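Local coordinates for protein geranyltranstransferase (Stenotrophomonas maltophilia, PDB 7LBJ) that probably joins isoprenyl diphosphate units, with magnesium as cofactor, to make farnesyl diphosphate or a longer prenyl chain, as in other polyprenyl synthetases, at residues G198-Q203 with P207-L212. Numbering follows the deposited sequence.
Sequences GALCGQ and PQLAQL
The methyl of A199 sits in the notch between the ends of two leucines from the next helix, L209 and L212. Its CB is 3.5 Å from CD2 of L209 and 3.9 Å from CD1 of L212, so one small side chain meets one branch of each leucine. L209 and L212 stand three residues apart, nearly one helical turn, and therefore present both side chains on the same face of helix 206-233. Alanine suits the place opposite them because its short side chain lets that face come close: the CA atoms of A199 and L209 are 6.8 Å apart. The other branch of L209 is used as well, its CD1 meeting CD2 of L200 at 4.0 Å. Here the two leucine side chains cross at about a right angle and touch through one methyl each. In L209 the CG is turned anti to the carbonyl carbon (chi1 -69°), and from there the forked end of leucine supplies methyls in two directions, to A199 and to L200.

The contact joins the end of helix 176-201 to the start of helix 206-233 across the short turn between them. Helix 176-201 ends in a Schellman motif: Q203 takes a positive phi of 65° and its N bonds back to L200 O at 2.9 Å. Around this helical hairpin, S63 of helix 55-65 touches both A199 and L212, a buried place that the wholly apolar L212 fits. The branched L200 also packs on L142, A145 and T149 of helix 140-154. No hydrogen bond or charge pair links the two segments; they meet through aliphatic carbon alone, which implies that shape and the exclusion of water, rather than directional bonding, hold the helices together here.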
loop_
_atom_site.group_PDB
_atom_site.type_symbol
_atom_site.label_atom_id
_atom_site.label_comp_id
_atom_site.label_asym_id
_atom_site.label_seq_id
_atom_site.Cartn_x
_atom_site.Cartn_y
_atom_site.Cartn_z
ATOM N N GLY A 198 6.060 -2.624 18.062
ATOM C CA GLY A 198 5.679 -2.555 19.463
ATOM C C GLY A 198 6.809 -2.049 20.334
ATOM O O GLY A 198 6.594 -1.237 21.237
ATOM N N ALA A 199 8.033 -2.505 20.053
ATOM C CA ALA A 199 9.176 -2.089 20.853
ATOM C C ALA A 199 9.545 -0.642 20.563
ATOM O O ALA A 199 9.930 0.094 21.477
ATOM C CB ALA A 199 10.369 -3.011 20.594
ATOM N N LEU A 200 9.429 -0.213 19.294
ATOM C CA LEU A 200 9.645 1.203 18.991
ATOM C C LEU A 200 8.658 2.078 19.753
ATOM O O LEU A 200 9.033 3.127 20.292
ATOM C CB LEU A 200 9.512 1.454 17.494
ATOM C CG LEU A 200 10.675 0.979 16.636
ATOM C CD1 LEU A 200 10.294 1.129 15.168
ATOM C CD2 LEU A 200 11.910 1.808 16.962
ATOM N N CYS A 201 7.389 1.667 19.810
ATOM C CA CYS A 201 6.423 2.477 20.550
ATOM C C CYS A 201 6.738 2.462 22.042
ATOM O O CYS A 201 6.400 3.415 22.758
ATOM C CB CYS A 201 4.998 1.994 20.280
ATOM S SG CYS A 201 4.418 2.276 18.598
ATOM N N GLY A 202 7.378 1.396 22.521
ATOM C CA GLY A 202 7.904 1.301 23.867
ATOM C C GLY A 202 9.206 2.040 24.091
ATOM O O GLY A 202 9.746 2.007 25.201
ATOM N N GLN A 203 9.728 2.699 23.052
ATOM C CA GLN A 203 10.959 3.485 23.114
ATOM C C GLN A 203 12.178 2.614 23.395
ATOM O O GLN A 203 13.128 3.047 24.052
ATOM C CB GLN A 203 10.843 4.623 24.135
ATOM C CG GLN A 203 9.582 5.440 23.899
ATOM C CD GLN A 203 9.418 6.625 24.827
ATOM O OE1 GLN A 203 10.386 7.251 25.245
ATOM N NE2 GLN A 203 8.176 6.954 25.126
ATOM N N PRO A 207 20.027 -2.126 20.929
ATOM C CA PRO A 207 20.410 -3.477 21.366
ATOM C C PRO A 207 19.220 -4.319 21.753
ATOM O O PRO A 207 19.166 -5.505 21.427
ATOM C CB PRO A 207 21.342 -3.210 22.556
ATOM C CG PRO A 207 21.907 -1.875 22.273
ATOM C CD PRO A 207 20.766 -1.097 21.689
ATOM N N GLN A 208 18.243 -3.723 22.429
ATOM C CA GLN A 208 17.038 -4.462 22.750
ATOM C C GLN A 208 16.189 -4.732 21.513
ATOM O O GLN A 208 15.524 -5.770 21.429
ATOM C CB GLN A 208 16.236 -3.687 23.774
ATOM C CG GLN A 208 15.366 -4.568 24.551
ATOM C CD GLN A 208 14.838 -3.883 25.767
ATOM O OE1 GLN A 208 15.058 -2.678 25.968
ATOM N NE2 GLN A 208 14.127 -4.641 26.604
ATOM N N LEU A 209 16.176 -3.813 20.551
ATOM C CA LEU A 209 15.484 -4.105 19.299
ATOM C C LEU A 209 16.108 -5.307 18.611
ATOM O O LEU A 209 15.393 -6.161 18.075
ATOM C CB LEU A 209 15.504 -2.878 18.370
ATOM C CG LEU A 209 14.634 -1.737 18.896
ATOM C CD1 LEU A 209 14.933 -0.461 18.167
ATOM C CD2 LEU A 209 13.171 -2.117 18.696
ATOM N N ALA A 210 17.447 -5.391 18.612
ATOM C CA ALA A 210 18.109 -6.504 17.940
ATOM C C ALA A 210 17.839 -7.818 18.655
ATOM O O ALA A 210 17.650 -8.865 18.024
ATOM C CB ALA A 210 19.613 -6.237 17.859
ATOM N N GLN A 211 17.835 -7.792 19.978
ATOM C CA GLN A 211 17.521 -9.002 20.733
ATOM C C GLN A 211 16.098 -9.491 20.432
ATOM O O GLN A 211 15.869 -10.683 20.169
ATOM C CB GLN A 211 17.710 -8.696 22.217
ATOM C CG GLN A 211 17.285 -9.784 23.184
ATOM C CD GLN A 211 17.282 -9.228 24.597
ATOM O OE1 GLN A 211 16.394 -8.468 24.959
ATOM N NE2 GLN A 211 18.309 -9.541 25.370
ATOM N N LEU A 212 15.127 -8.579 20.468
ATOM C CA LEU A 212 13.744 -8.947 20.170
ATOM C C LEU A 212 13.580 -9.377 18.723
ATOM O O LEU A 212 12.718 -10.212 18.414
ATOM C CB LEU A 212 12.806 -7.776 20.465
ATOM C CG LEU A 212 12.799 -7.434 21.944
ATOM C CD1 LEU A 212 11.931 -6.229 22.227
ATOM C CD2 LEU A 212 12.334 -8.659 22.782
#